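Local structure of beta-1,3-glucosyltransferase (Paecilomyces sp. J18, 5JVV) at residues Ile274-Val277 and Ala278-Glu282; Gln155-Leu158 and Asp159-Pro162. The protein is a fungal carbohydrate-active enzyme, probably of a beta-jelly-roll family, with a fold built largely of two curved beta sheets. One frame throughout, in Å; residues are numbered along the deposited sequence.

Interaction 1 (Ile274-Val277 and Ala278-Glu282); sequences IDFV and ATKPE
Phe276 and Lys280, one helical turn apart, make the main side-chain contact at the end of helix 269-279. It is a CH-pi interaction: the lysine's aliphatic chain crosses the ring at about a right angle, and CD of Lys280 lies 3.6 Å from the centroid of the Phe276 ring, 16° off its normal. CE of Lys280 sits above and just beyond the CD1-CE1 edge, 3.7 Å from CD1 of Phe276. The lysine chain runs straight until chi4 (-64°), which bends the ammonium group away from the line of the methylenes. Beyond this pair, the buried phenyl group packs against Cys98, Tyr256 and Glu283 in surrounding loops.

The polar contacts centre on the carbonyl of Asp275. Its O accepts the amide of Thr279 (N to O 3.0 Å) and also the hydroxyl, with OG1 of Thr279 2.7 Å from O of Asp275. The two donors arrive from opposite faces of the carbonyl plane, so one oxygen takes both. Placing OG1 between its own backbone N and carbonyl carbon (chi1 67°) is what turns the hydroxyl back onto the helix. CG2 of Thr279 meanwhile touches OD1 of Asp275 at 3.5 Å. The other carboxylate oxygen, OD2, is hydrogen-bonded to the hydroxyl of Thr265.

Along the backbone, N of Ala278 bonds to O of Ile274 at 2.8 Å, a normal helical link. The last one, from N of Lys280 to O of Phe276 (3.1 Å), is weak because it is bent. Lys280 then leaves helical angles with phi still negative, and Pro281 follows. This is an alpha-helix C-terminus in which i to i+4 side-chain contacts, the threonine hydroxyl on a turn-earlier carbonyl and lysine over phenylalanine, accompany the last backbone bonds of the helix, of which the final one is weak.

Interaction 2 (Gln155-Leu158 and Asp159-Pro162); sequences QCSL and DAGP
Leu158 reaches Gly161 through its carbonyl where the loop makes two overlapping type I beta turns, the first spanning Ser157-Ala160 and the second Leu158-Gly161. O of Leu158 accepts a weak bond from N of Gly161 (3.3 Å), which closes the second turn, while the leucine side chain heads off from the bend.

Asp159 serves both turns, as third residue of the first and second residue of the second. Like Leu158 it holds near-helical backbone angles, which makes the loop a short helix-like bend, and its carboxylate leads away from it.

Ala160 is gripped by Ser157. N of Ala160 bonds weakly to O of Ser157 (3.2 Å), an oxygen that also takes a weak bond from the Gly161 amide. With chi1 at 69° the serine hydroxyl is turned in over the bend, and OG of Ser157 accepts a further weak bond from N of Ala160 at 3.1 Å. The methyl group is pressed against the same oxygen, CB of Ala160 lying only 3.0 Å from OG of Ser157, a tight fit. The same methyl also meets Gln155, CB of Ala160 lying 4.1 Å from CB of Gln155.

Gly161 ends the bend in a fully extended conformation that calls for glycine, and this swings its carbonyl back toward the start of the loop. There one water spans the gap, donating to O of Cys156 and to O of Gly161, each 3.0 Å from the water oxygen.

In the fold
Following the chain from the N terminus, interaction 2 comes first, in the loop between strands 150-153 and 165-168, an antiparallel pair in the mixed sheet. The Cys156-Cys165 disulfide ties this loop to the returning strand, and backbone bonds to Thr135 and Cys139 hold it to a neighbouring loop. Interaction 1 follows over a hundred residues later, on helix 269-279 before the final strand 289-297. Val277 O is hydrogen-bonded to Arg70 of strand 70-77 and the Ala278 backbone to Leu63, fastening the helix end to the mixed-sheet half. Both are local contacts within continuous stretches, one a pair of turns, the other a helix end, in series. The centres of interactions 1 and 2 lie about 33 Å apart.

Interaction 1 (Ile274-Val277 and Ala278-Glu282)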
ATOM      1  N   ILE A 274       9.961  -5.123 -17.638  1.00  7.62           N
ATOM      2  CA  ILE A 274       9.020  -6.079 -18.221  1.00  8.93           C
ATOM      3  C   ILE A 274       9.717  -7.412 -18.465  1.00  9.83           C
ATOM      4  O   ILE A 274       9.158  -8.480 -18.171  1.00  9.07           O
ATOM      5  CB  ILE A 274       8.384  -5.521 -19.509  1.00  8.37           C
ATOM      6  CG1 ILE A 274       7.452  -4.365 -19.156  1.00  9.63           C
ATOM      7  CG2 ILE A 274       7.585  -6.609 -20.223  1.00 11.95           C
ATOM      8  CD1 ILE A 274       6.971  -3.557 -20.366  1.00 14.45           C
ATOM      9  N   ASP A 275      10.948  -7.360 -18.970  1.00  8.16           N
ATOM     10  CA  ASP A 275      11.749  -8.575 -19.163  1.00  8.31           C
ATOM     11  C   ASP A 275      11.884  -9.392 -17.868  1.00  8.43           C
ATOM     12  O   ASP A 275      11.646 -10.588 -17.865  1.00  9.07           O
ATOM     13  CB  ASP A 275      13.126  -8.228 -19.759  1.00  9.78           C
ATOM     14  CG  ASP A 275      13.942  -9.458 -20.125  1.00 15.43           C
ATOM     15  OD1 ASP A 275      13.376 -10.429 -20.668  1.00 15.98           O
ATOM     16  OD2 ASP A 275      15.165  -9.454 -19.873  1.00 24.42           O
ATOM     17  N   PHE A 276      12.229  -8.734 -16.765  1.00  8.40           N
ATOM     18  CA  PHE A 276      12.398  -9.418 -15.491  1.00 10.14           C
ATOM     19  C   PHE A 276      11.074 -10.037 -15.035  1.00  9.08           C
ATOM     20  O   PHE A 276      11.010 -11.230 -14.695  1.00  8.99           O
ATOM     21  CB  PHE A 276      12.918  -8.422 -14.449  1.00  7.81           C
ATOM     22  CG  PHE A 276      13.373  -9.057 -13.165  1.00  7.87           C
ATOM     23  CD1 PHE A 276      14.728  -9.245 -12.915  1.00  9.61           C
ATOM     24  CD2 PHE A 276      12.453  -9.448 -12.199  1.00 10.92           C
ATOM     25  CE1 PHE A 276      15.150  -9.831 -11.720  1.00 10.65           C
ATOM     26  CE2 PHE A 276      12.871 -10.022 -11.004  1.00 11.23           C
ATOM     27  CZ  PHE A 276      14.220 -10.220 -10.770  1.00 10.84           C
ATOM     28  N   VAL A 277      10.012  -9.237 -15.044  1.00  7.98           N
ATOM     29  CA  VAL A 277       8.716  -9.711 -14.558  1.00  7.56           C
ATOM     30  C   VAL A 277       8.160 -10.832 -15.443  1.00 11.12           C
ATOM     31  O   VAL A 277       7.626 -11.825 -14.943  1.00 10.80           O
ATOM     32  CB  VAL A 277       7.707  -8.552 -14.435  1.00  7.41           C
ATOM     33  CG1 VAL A 277       6.337  -9.079 -14.063  1.00  8.35           C
ATOM     34  CG2 VAL A 277       8.185  -7.546 -13.400  1.00  7.97           C
ATOM     35  N   ALA A 278       8.320 -10.701 -16.752  1.00  9.57           N
ATOM     36  CA  ALA A 278       7.810 -11.725 -17.658  1.00  8.09           C
ATOM     37  C   ALA A 278       8.547 -13.056 -17.550  1.00 11.03           C
ATOM     38  O   ALA A 278       7.919 -14.127 -17.596  1.00 10.59           O
ATOM     39  CB  ALA A 278       7.866 -11.219 -19.090  1.00  8.64           C
ATOM     40  N   THR A 279       9.871 -13.000 -17.404  1.00  8.02           N
ATOM     41  CA  THR A 279      10.697 -14.200 -17.582  1.00 11.43           C
ATOM     42  C   THR A 279      11.156 -14.881 -16.286  1.00 11.12           C
ATOM     43  O   THR A 279      11.737 -15.973 -16.333  1.00 11.28           O
ATOM     44  CB  THR A 279      11.938 -13.926 -18.477  1.00 10.28           C
ATOM     45  OG1 THR A 279      12.841 -13.039 -17.799  1.00 11.64           O
ATOM     46  CG2 THR A 279      11.523 -13.318 -19.805  1.00  9.96           C
ATOM     47  N   LYS A 280      10.900 -14.248 -15.143  1.00  9.08           N
ATOM     48  CA  LYS A 280      11.327 -14.806 -13.857  1.00  8.60           C
ATOM     49  C   LYS A 280      10.169 -15.023 -12.877  1.00 10.90           C
ATOM     50  O   LYS A 280      10.152 -14.457 -11.781  1.00 11.12           O
ATOM     51  CB  LYS A 280      12.403 -13.920 -13.224  1.00  8.82           C
ATOM     52  CG  LYS A 280      13.646 -13.752 -14.085  1.00 12.65           C
ATOM     53  CD  LYS A 280      14.608 -12.781 -13.426  1.00 16.45           C
ATOM     54  CE  LYS A 280      15.804 -12.477 -14.310  1.00 25.88           C
ATOM     55  NZ  LYS A 280      16.613 -13.702 -14.546  1.00 31.24           N
ATOM     56  N   PRO A 281       9.205 -15.880 -13.252  1.00 10.46           N
ATOM     57  CA  PRO A 281       8.031 -16.060 -12.386  1.00 10.17           C
ATOM     58  C   PRO A 281       8.367 -16.486 -10.953  1.00 10.68           C
ATOM     59  O   PRO A 281       7.717 -16.007 -10.020  1.00 13.02           O
ATOM     60  CB  PRO A 281       7.245 -17.171 -13.094  1.00 10.85           C
ATOM     61  CG  PRO A 281       8.264 -17.881 -13.959  1.00 10.07           C
ATOM     62  CD  PRO A 281       9.159 -16.771 -14.429  1.00 10.35           C
ATOM     63  N   GLU A 282       9.375 -17.336 -10.772  1.00 11.82           N
ATOM     64  CA  GLU A 282       9.720 -17.830  -9.432  1.00 15.58           C
ATOM     65  C   GLU A 282      10.176 -16.723  -8.475  1.00 15.42           C
ATOM     66  O   GLU A 282      10.066 -16.861  -7.255  1.00 16.24           O
ATOM     67  CB  GLU A 282      10.780 -18.934  -9.523  1.00 18.29           C
ATOM     68  CG  GLU A 282      11.079 -19.643  -8.207  1.00 32.15           C
ATOM     69  CD  GLU A 282       9.859 -20.318  -7.609  1.00 41.37           C
ATOM     70  OE1 GLU A 282       9.641 -20.163  -6.386  1.00 39.72           O
ATOM     71  OE2 GLU A 282       9.125 -21.007  -8.357  1.00 37.95           O
TER

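Interaction 2 (Gln155-Leu158 and Asp159-Pro162)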
ATOM      1  N   GLN A 155       5.592  19.328  -0.163  1.00 10.85           N
ATOM      2  CA  GLN A 155       4.399  19.886  -0.809  1.00 10.95           C
ATOM      3  C   GLN A 155       3.502  18.786  -1.362  1.00 14.36           C
ATOM      4  O   GLN A 155       3.910  18.033  -2.246  1.00 14.17           O
ATOM      5  CB  GLN A 155       4.788  20.853  -1.933  1.00 11.76           C
ATOM      6  CG  GLN A 155       5.591  22.060  -1.459  1.00 11.32           C
ATOM      7  CD  GLN A 155       4.746  23.097  -0.732  1.00 11.93           C
ATOM      8  OE1 GLN A 155       3.515  23.067  -0.782  1.00 14.49           O
ATOM      9  NE2 GLN A 155       5.413  24.041  -0.080  1.00 12.79           N
ATOM     10  N   CYS A 156       2.276  18.702  -0.848  1.00 11.39           N
ATOM     11  CA  CYS A 156       1.349  17.639  -1.237  1.00 13.02           C
ATOM     12  C   CYS A 156       0.595  17.875  -2.539  1.00 14.60           C
ATOM     13  O   CYS A 156       0.138  16.922  -3.158  1.00 12.57           O
ATOM     14  CB  CYS A 156       0.318  17.392  -0.133  1.00 14.53           C
ATOM     15  SG  CYS A 156       0.963  17.142   1.522  1.00 12.29           S
ATOM     16  N   SER A 157       0.442  19.130  -2.956  1.00 14.96           N
ATOM     17  CA  SER A 157      -0.511  19.426  -4.027  1.00 10.61           C
ATOM     18  C   SER A 157      -0.095  18.922  -5.397  1.00 11.46           C
ATOM     19  O   SER A 157       1.088  18.891  -5.727  1.00 14.12           O
ATOM     20  CB  SER A 157      -0.839  20.915  -4.099  1.00 18.52           C
ATOM     21  OG  SER A 157       0.272  21.650  -4.550  1.00 24.46           O
ATOM     22  N   LEU A 158      -1.090  18.508  -6.173  1.00 14.26           N
ATOM     23  CA  LEU A 158      -0.866  18.042  -7.533  1.00 17.63           C
ATOM     24  C   LEU A 158      -0.306  19.184  -8.353  1.00 22.77           C
ATOM     25  O   LEU A 158       0.554  18.984  -9.219  1.00 21.93           O
ATOM     26  CB  LEU A 158      -2.183  17.564  -8.139  1.00 19.76           C
ATOM     27  CG  LEU A 158      -2.785  16.298  -7.531  1.00 21.57           C
ATOM     28  CD1 LEU A 158      -4.162  16.057  -8.120  1.00 26.57           C
ATOM     29  CD2 LEU A 158      -1.882  15.114  -7.807  1.00 22.60           C
ATOM     30  N   ASP A 159      -0.800  20.382  -8.047  1.00 20.63           N
ATOM     31  CA  ASP A 159      -0.445  21.608  -8.755  1.00 29.81           C
ATOM     32  C   ASP A 159       1.021  21.964  -8.531  1.00 32.15           C
ATOM     33  O   ASP A 159       1.676  22.523  -9.411  1.00 38.17           O
ATOM     34  CB  ASP A 159      -1.348  22.752  -8.272  1.00 36.46           C
ATOM     35  CG  ASP A 159      -1.400  23.914  -9.241  1.00 44.07           C
ATOM     36  OD1 ASP A 159      -1.536  25.069  -8.779  1.00 41.39           O
ATOM     37  OD2 ASP A 159      -1.315  23.671 -10.463  1.00 48.30           O
ATOM     38  N   ALA A 160       1.537  21.637  -7.347  1.00 25.61           N
ATOM     39  CA  ALA A 160       2.918  21.958  -6.998  1.00 21.87           C
ATOM     40  C   ALA A 160       3.917  21.006  -7.634  1.00 26.70           C
ATOM     41  O   ALA A 160       5.085  21.354  -7.816  1.00 27.37           O
ATOM     42  CB  ALA A 160       3.105  21.974  -5.490  1.00 23.85           C
ATOM     43  N   GLY A 161       3.463  19.798  -7.955  1.00 23.41           N
ATOM     44  CA  GLY A 161       4.327  18.805  -8.566  1.00 26.47           C
ATOM     45  C   GLY A 161       3.781  17.398  -8.434  1.00 27.17           C
ATOM     46  O   GLY A 161       2.829  17.164  -7.682  1.00 24.19           O
ATOM     47  N   PRO A 162       4.389  16.444  -9.155  1.00 27.31           N
ATOM     48  CA  PRO A 162       3.896  15.063  -9.195  1.00 22.41           C
ATOM     49  C   PRO A 162       4.319  14.199  -8.001  1.00 23.95           C
ATOM     50  O   PRO A 162       3.705  13.161  -7.764  1.00 24.20           O
ATOM     51  CB  PRO A 162       4.522  14.513 -10.482  1.00 26.45           C
ATOM     52  CG  PRO A 162       5.798  15.272 -10.619  1.00 25.35           C
ATOM     53  CD  PRO A 162       5.515  16.659 -10.087  1.00 26.48           C
TER
HETATM   54  O   HOH W   1       0.984  15.743  -5.797  1.00 17.17           O